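Local coordinates for probable acetyltransferase (Thermus thermophilus, PDB 3EXN), which probably transfers acyl groups from acetyl-CoA, which it binds, as a member of the GCN5-related N-acetyltransferase family, at residues R63-F68 with E111-G116. Residues are numbered along the deposited sequence; the frame is centred on the assembly and turned at random.
Sequences RAFLLF and ERFAAG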
ATOM      1  N   ARG A  63       2.951  -0.487   9.660  1.00  5.24           N
ATOM      2  CA  ARG A  63       3.044  -1.841   9.151  1.00  3.75           C
ATOM      3  C   ARG A  63       3.274  -1.757   7.650  1.00  4.22           C
ATOM      4  O   ARG A  63       2.313  -1.534   6.876  1.00  5.10           O
ATOM      5  CB  ARG A  63       1.793  -2.641   9.446  1.00  3.92           C
ATOM      6  CG  ARG A  63       1.568  -2.950  10.954  1.00  3.90           C
ATOM      7  CD  ARG A  63       2.582  -3.924  11.564  1.00  5.01           C
ATOM      8  NE  ARG A  63       2.320  -4.141  13.015  1.00  5.07           N
ATOM      9  CZ  ARG A  63       2.719  -3.325  13.995  1.00  5.10           C
ATOM     10  NH1 ARG A  63       2.434  -3.625  15.278  1.00  6.37           N
ATOM     11  NH2 ARG A  63       3.348  -2.178  13.713  1.00  8.38           N
ATOM     12  N   ALA A  64       4.536  -1.860   7.256  1.00  4.09           N
ATOM     13  CA  ALA A  64       4.904  -1.715   5.857  1.00  4.14           C
ATOM     14  C   ALA A  64       5.690  -2.928   5.384  1.00  4.30           C
ATOM     15  O   ALA A  64       6.532  -3.459   6.143  1.00  3.87           O
ATOM     16  CB  ALA A  64       5.724  -0.391   5.620  1.00  4.51           C
ATOM     17  N   PHE A  65       5.407  -3.343   4.143  1.00  4.14           N
ATOM     18  CA  PHE A  65       5.921  -4.599   3.584  1.00  3.90           C
ATOM     19  C   PHE A  65       6.339  -4.444   2.146  1.00  4.18           C
ATOM     20  O   PHE A  65       5.602  -3.849   1.332  1.00  4.82           O
ATOM     21  CB  PHE A  65       4.824  -5.670   3.608  1.00  5.18           C
ATOM     22  CG  PHE A  65       4.192  -5.852   4.933  1.00  5.83           C
ATOM     23  CD1 PHE A  65       4.683  -6.807   5.845  1.00  5.59           C
ATOM     24  CD2 PHE A  65       3.107  -5.055   5.286  1.00  2.94           C
ATOM     25  CE1 PHE A  65       4.075  -6.970   7.099  1.00  6.13           C
ATOM     26  CE2 PHE A  65       2.501  -5.206   6.536  1.00  5.51           C
ATOM     27  CZ  PHE A  65       3.010  -6.148   7.454  1.00  4.11           C
ATOM     28  N   LEU A  66       7.495  -5.014   1.792  1.00  3.56           N
ATOM     29  CA  LEU A  66       7.720  -5.391   0.411  1.00  3.92           C
ATOM     30  C   LEU A  66       6.934  -6.676   0.062  1.00  5.01           C
ATOM     31  O   LEU A  66       6.857  -7.605   0.877  1.00  8.36           O
ATOM     32  CB  LEU A  66       9.206  -5.599   0.146  1.00  3.71           C
ATOM     33  CG  LEU A  66       9.990  -4.409  -0.368  1.00  5.38           C
ATOM     34  CD1 LEU A  66      11.450  -4.855  -0.382  1.00  5.02           C
ATOM     35  CD2 LEU A  66       9.566  -3.921  -1.784  1.00  6.82           C
ATOM     36  N   LEU A  67       6.353  -6.716  -1.126  1.00  6.00           N
ATOM     37  CA  LEU A  67       5.541  -7.854  -1.618  1.00  5.43           C
ATOM     38  C   LEU A  67       6.366  -8.674  -2.563  1.00  6.54           C
ATOM     39  O   LEU A  67       6.920  -8.145  -3.529  1.00  6.51           O
ATOM     40  CB  LEU A  67       4.224  -7.358  -2.238  1.00  5.41           C
ATOM     41  CG  LEU A  67       3.384  -6.397  -1.399  1.00  3.80           C
ATOM     42  CD1 LEU A  67       2.113  -5.976  -2.157  1.00  7.84           C
ATOM     43  CD2 LEU A  67       3.014  -6.983  -0.054  1.00  5.13           C
ATOM     44  N   PHE A  68       6.542  -9.958  -2.222  1.00  6.26           N
ATOM     45  CA  PHE A  68       7.476 -10.813  -2.945  1.00  6.20           C
ATOM     46  C   PHE A  68       6.762 -11.965  -3.607  1.00  5.35           C
ATOM     47  O   PHE A  68       5.917 -12.608  -3.012  1.00  5.89           O
ATOM     48  CB  PHE A  68       8.584 -11.376  -2.031  1.00  6.49           C
ATOM     49  CG  PHE A  68       9.747 -10.413  -1.792  1.00  7.61           C
ATOM     50  CD1 PHE A  68      10.801 -10.295  -2.703  1.00  7.93           C
ATOM     51  CD2 PHE A  68       9.794  -9.661  -0.623  1.00  9.22           C
ATOM     52  CE1 PHE A  68      11.878  -9.418  -2.470  1.00  7.07           C
ATOM     53  CE2 PHE A  68      10.903  -8.784  -0.343  1.00  8.55           C
ATOM     54  CZ  PHE A  68      11.919  -8.642  -1.271  1.00 10.27           C
ATOM     55  N   GLU A 111      -5.925  -9.200   1.453  1.00  8.09           N
ATOM     56  CA  GLU A 111      -6.562 -10.233   2.271  1.00 10.05           C
ATOM     57  C   GLU A 111      -5.522 -10.824   3.239  1.00  8.49           C
ATOM     58  O   GLU A 111      -5.850 -11.097   4.396  1.00  7.31           O
ATOM     59  CB  GLU A 111      -7.295 -11.288   1.406  1.00 10.38           C
ATOM     60  CG  GLU A 111      -8.534 -10.720   0.563  1.00 14.68           C
ATOM     61  CD  GLU A 111      -9.407  -9.625   1.306  1.00 19.62           C
ATOM     62  OE1 GLU A 111      -9.604  -9.710   2.536  1.00 25.59           O
ATOM     63  OE2 GLU A 111      -9.914  -8.668   0.652  1.00 25.50           O
ATOM     64  N   ARG A 112      -4.282 -10.993   2.784  1.00  7.97           N
ATOM     65  CA  ARG A 112      -3.242 -11.507   3.685  0.60  8.48           C
ATOM     66  C   ARG A 112      -2.956 -10.507   4.815  1.00  8.56           C
ATOM     67  O   ARG A 112      -2.719 -10.926   5.985  1.00  8.12           O
ATOM     68  CB  ARG A 112      -1.961 -11.864   2.955  0.60  8.70           C
ATOM     69  CG  ARG A 112      -2.113 -13.128   2.134  0.60  8.81           C
ATOM     70  CD  ARG A 112      -0.819 -13.733   1.721  0.60  8.51           C
ATOM     71  NE  ARG A 112      -1.076 -14.749   0.715  0.60  9.99           N
ATOM     72  CZ  ARG A 112      -1.519 -15.980   0.976  0.60  9.63           C
ATOM     73  NH1 ARG A 112      -1.724 -16.387   2.235  0.60 10.55           N
ATOM     74  NH2 ARG A 112      -1.742 -16.824  -0.024  0.60  9.05           N
ATOM     75  N   PHE A 113      -2.998  -9.210   4.495  1.00  7.62           N
ATOM     76  CA  PHE A 113      -2.724  -8.171   5.511  1.00  8.38           C
ATOM     77  C   PHE A 113      -3.900  -8.117   6.498  1.00  8.28           C
ATOM     78  O   PHE A 113      -3.701  -8.153   7.715  1.00  8.71           O
ATOM     79  CB  PHE A 113      -2.458  -6.830   4.830  1.00  7.53           C
ATOM     80  CG  PHE A 113      -2.394  -5.671   5.787  1.00  8.84           C
ATOM     81  CD1 PHE A 113      -1.411  -5.632   6.777  1.00  8.32           C
ATOM     82  CD2 PHE A 113      -3.345  -4.666   5.743  1.00 10.15           C
ATOM     83  CE1 PHE A 113      -1.365  -4.585   7.713  1.00  8.29           C
ATOM     84  CE2 PHE A 113      -3.304  -3.581   6.687  1.00  7.25           C
ATOM     85  CZ  PHE A 113      -2.342  -3.544   7.633  1.00  5.75           C
ATOM     86  N   ALA A 114      -5.123  -8.111   5.992  1.00  9.71           N
ATOM     87  CA  ALA A 114      -6.293  -7.995   6.887  1.00 10.69           C
ATOM     88  C   ALA A 114      -6.421  -9.220   7.818  1.00 11.00           C
ATOM     89  O   ALA A 114      -6.905  -9.116   8.964  1.00 11.09           O
ATOM     90  CB  ALA A 114      -7.558  -7.807   6.061  1.00 10.68           C
ATOM     91  N   ALA A 115      -6.006 -10.379   7.328  1.00 12.07           N
ATOM     92  CA  ALA A 115      -5.958 -11.605   8.126  1.00 12.70           C
ATOM     93  C   ALA A 115      -5.153 -11.482   9.444  1.00 12.57           C
ATOM     94  O   ALA A 115      -5.481 -12.143  10.451  1.00 12.78           O
ATOM     95  CB  ALA A 115      -5.397 -12.764   7.252  1.00 13.40           C
ATOM     96  N   GLY A 116      -4.125 -10.638   9.436  1.00 11.52           N
ATOM     97  CA  GLY A 116      -3.255 -10.411  10.565  1.00 11.95           C
ATOM     98  C   GLY A 116      -3.727  -9.379  11.581  1.00 11.74           C
ATOM     99  O   GLY A 116      -3.034  -9.149  12.590  1.00 13.28           O
TER
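A corner of the Phe65 ring, CE2, comes up obliquely to one side of the Phe113 ring, the two planes inclined by about 60° and the ring centres 6.1 Å apart. Each ring meets the other obliquely. CE2 of Phe65 lies 3.9 Å from CD1 of Phe113 and 4.1 Å from its CE1, thus meeting one bond of the partner ring. The same CE1 of Phe113 is approached by CB of Arg63, also at 4.1 Å and also obliquely, so two residues of one strand touch a single ring. Ala79 of strand 72-81 adds a further apolar contact to Phe113, while Phe65 also packs on Leu77 and on Leu14 of strand 13-16. In Phe113 the torsion puts CG anti to the backbone N (chi1 170°), carrying the ring off helix 105-115 toward the sheet; as whole side chains, apart from the tilt of their ring planes, the two phenylalanines cross at roughly a right angle. Arg63 contributes its aliphatic root alone: its chain bends at chi2, the guanidinium leads away from the helix, and NH2 hydrogen-bonds the Pro60 carbonyl oxygen. In the chain the helix lies between the parallel neighbours 89-96 and 122-128 of the mixed sheet, and it reaches strand 62-69 with a long side chain; the nearest CA atoms, those of Arg63 and Phe113, are 9.3 Å apart. This is the GNAT helix whose start carries Gly106, just after Gly102 and Gly104, all three acetyl-CoA-binding; the contact is plain packing between helix and sheet, about 10 Å from the bound cofactor, measured from the Phe113 side chain. With no hydrogen bond or salt bridge between the segments and just 93 Å² buried, it rests on dispersion and exclusion of water, without the directional hold of a polar bond.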